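PDB 3SOL: type II secretion pathway related protein from Escherichia coli, which is the pilotin of the type II secretion system, a small lipoprotein represented here by its helical domain, and probably helps target the secretin to the outer membrane. Local coordinates for residues A[13-18]-A[61-66]. Numbering follows the deposited sequence.
Sequences IVSATR and DDIYVR
Arg18 and Tyr64 both have CG anti to the backbone N, chi1 175° for the arginine and -176° for the tyrosine. With the arginine chain fully extended from CG to NE, these torsions send the two side chains across each other at about a right angle. The guanidinium lies flat on one face of the ring, with the planes almost parallel and CZ 4.0 Å from the centroid of the Tyr64 ring. This is both a stack and a cation-pi contact. The aliphatic part shares the same face: Arg18 CD sits 3.9 Å from the Tyr64 ring centroid, a CH-pi contact. Beyond the ring, Arg18 NH1 reaches Asp61 OD1 at 3.0 Å in a salt bridge. The carboxylate approaches obliquely, its plane turned steeply from the guanidinium. Stack and salt bridge together probably limit rotation of the arginine end. At the ring edge, Ser15 O lies in plane, 3.8 Å from Tyr64 CD1. Tyr64 OH is hydrogen-bonded to Arg23 NE, further along helix 5-23. Deeper in the interface, Ser15 OG packs 3.2 Å from the methyl Ile63 CG2. That hydroxyl is hydrogen-bonded to carbonyls of its own helix, at Ser12 and Ala11, so its polar need is met beside an apolar neighbour. Consistent with a small side chain at Ser15, the CA atoms of Ser15 and Tyr64 are 5.3 Å apart. The axes of segments 13-18 and 61-66 approach to 8.6 Å and cross at -53°. The arrangement is helix-helix packing within the all-helical pilotin fold of the PulS/OutS family, joining helix 5-23 to helix 53-69.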
loop_
_atom_site.group_PDB
_atom_site.type_symbol
_atom_site.label_atom_id
_atom_site.label_comp_id
_atom_site.label_asym_id
_atom_site.label_seq_id
_atom_site.Cartn_x
_atom_site.Cartn_y
_atom_site.Cartn_z
ATOM N N ILE A 13 0.318 1.647 -3.371
ATOM C CA ILE A 13 0.947 0.469 -2.793
ATOM C C ILE A 13 0.517 0.260 -1.336
ATOM O O ILE A 13 0.181 -0.860 -0.936
ATOM C CB ILE A 13 2.480 0.567 -2.874
ATOM C CG1 ILE A 13 2.925 0.432 -4.340
ATOM C CG2 ILE A 13 3.110 -0.517 -2.039
ATOM C CD1 ILE A 13 4.291 1.025 -4.645
ATOM N N VAL A 14 0.529 1.332 -0.547
ATOM C CA VAL A 14 0.114 1.264 0.863
ATOM C C VAL A 14 -1.383 0.911 1.020
ATOM O O VAL A 14 -1.737 0.094 1.869
ATOM C CB VAL A 14 0.504 2.561 1.606
ATOM C CG1 VAL A 14 -0.178 2.662 2.973
ATOM C CG2 VAL A 14 2.035 2.634 1.755
ATOM N N SER A 15 -2.258 1.495 0.194
ATOM C CA SER A 15 -3.708 1.199 0.283
ATOM C C SER A 15 -4.022 -0.233 -0.130
ATOM O O SER A 15 -4.875 -0.879 0.462
ATOM C CB SER A 15 -4.537 2.151 -0.575
ATOM O OG SER A 15 -4.109 2.044 -1.915
ATOM N N ALA A 16 -3.334 -0.721 -1.159
ATOM C CA ALA A 16 -3.489 -2.106 -1.608
ATOM C C ALA A 16 -3.039 -3.089 -0.521
ATOM O O ALA A 16 -3.646 -4.143 -0.318
ATOM C CB ALA A 16 -2.687 -2.325 -2.918
ATOM N N THR A 17 -1.977 -2.723 0.199
ATOM C CA THR A 17 -1.457 -3.549 1.275
ATOM C C THR A 17 -2.457 -3.569 2.433
ATOM O O THR A 17 -2.719 -4.619 3.034
ATOM C CB THR A 17 -0.053 -3.035 1.723
ATOM O OG1 THR A 17 0.829 -3.042 0.573
ATOM C CG2 THR A 17 0.511 -3.920 2.770
ATOM N N ARG A 18 -3.054 -2.413 2.731
ATOM C CA ARG A 18 -4.162 -2.354 3.708
ATOM C C ARG A 18 -5.357 -3.221 3.278
ATOM O O ARG A 18 -5.973 -3.937 4.083
ATOM C CB ARG A 18 -4.597 -0.927 3.922
ATOM C CG ARG A 18 -5.788 -0.761 4.814
ATOM C CD ARG A 18 -6.117 0.736 4.879
ATOM N NE ARG A 18 -7.260 1.013 5.727
ATOM C CZ ARG A 18 -7.801 2.220 5.899
ATOM N NH1 ARG A 18 -7.318 3.289 5.262
ATOM N NH2 ARG A 18 -8.830 2.359 6.730
ATOM N N ASP A 61 -5.669 6.486 2.502
ATOM C CA ASP A 61 -7.025 6.418 3.078
ATOM C C ASP A 61 -8.090 6.687 2.021
ATOM O O ASP A 61 -9.101 5.991 1.948
ATOM C CB ASP A 61 -7.206 7.431 4.219
ATOM C CG ASP A 61 -6.420 7.068 5.481
ATOM O OD1 ASP A 61 -5.934 5.919 5.598
ATOM O OD2 ASP A 61 -6.304 7.946 6.367
ATOM N N ASP A 62 -7.854 7.708 1.203
ATOM C CA ASP A 62 -8.809 8.106 0.172
ATOM C C ASP A 62 -8.897 7.074 -0.947
ATOM O O ASP A 62 -9.990 6.766 -1.430
ATOM C CB ASP A 62 -8.410 9.455 -0.408
ATOM C CG ASP A 62 -8.596 10.599 0.576
ATOM O OD1 ASP A 62 -9.397 10.477 1.536
ATOM O OD2 ASP A 62 -7.937 11.633 0.372
ATOM N N ILE A 63 -7.746 6.532 -1.345
ATOM C CA ILE A 63 -7.694 5.462 -2.329
ATOM C C ILE A 63 -8.402 4.224 -1.798
ATOM O O ILE A 63 -9.146 3.568 -2.526
ATOM C CB ILE A 63 -6.246 5.098 -2.717
ATOM C CG1 ILE A 63 -5.587 6.267 -3.468
ATOM C CG2 ILE A 63 -6.228 3.844 -3.587
ATOM C CD1 ILE A 63 -4.085 6.163 -3.580
ATOM N N TYR A 64 -8.189 3.912 -0.524
ATOM C CA TYR A 64 -8.794 2.725 0.051
ATOM C C TYR A 64 -10.316 2.753 -0.073
ATOM O O TYR A 64 -10.942 1.744 -0.421
ATOM C CB TYR A 64 -8.395 2.607 1.508
ATOM C CG TYR A 64 -8.896 1.347 2.187
ATOM C CD1 TYR A 64 -8.228 0.141 2.023
ATOM C CD2 TYR A 64 -10.023 1.371 3.001
ATOM C CE1 TYR A 64 -8.663 -1.013 2.658
ATOM C CE2 TYR A 64 -10.467 0.218 3.638
ATOM C CZ TYR A 64 -9.772 -0.969 3.457
ATOM O OH TYR A 64 -10.190 -2.121 4.069
ATOM N N VAL A 65 -10.908 3.905 0.214
ATOM C CA VAL A 65 -12.348 4.066 0.077
ATOM C C VAL A 65 -12.793 3.787 -1.357
ATOM O O VAL A 65 -13.776 3.070 -1.578
ATOM C CB VAL A 65 -12.790 5.455 0.492
ATOM C CG1 VAL A 65 -14.258 5.679 0.112
ATOM C CG2 VAL A 65 -12.554 5.642 1.986
ATOM N N ARG A 66 -12.062 4.321 -2.326
ATOM C CA ARG A 66 -12.381 4.060 -3.724
ATOM C C ARG A 66 -12.273 2.572 -4.041
ATOM O O ARG A 66 -13.129 2.039 -4.748
ATOM C CB ARG A 66 -11.501 4.882 -4.675
ATOM C CG ARG A 66 -11.645 6.372 -4.478
ATOM C CD ARG A 66 -11.282 7.161 -5.725
ATOM N NE ARG A 66 -9.875 7.043 -6.116
ATOM C CZ ARG A 66 -8.874 7.804 -5.654
ATOM N NH1 ARG A 66 -9.081 8.749 -4.734
ATOM N NH2 ARG A 66 -7.638 7.605 -6.112
#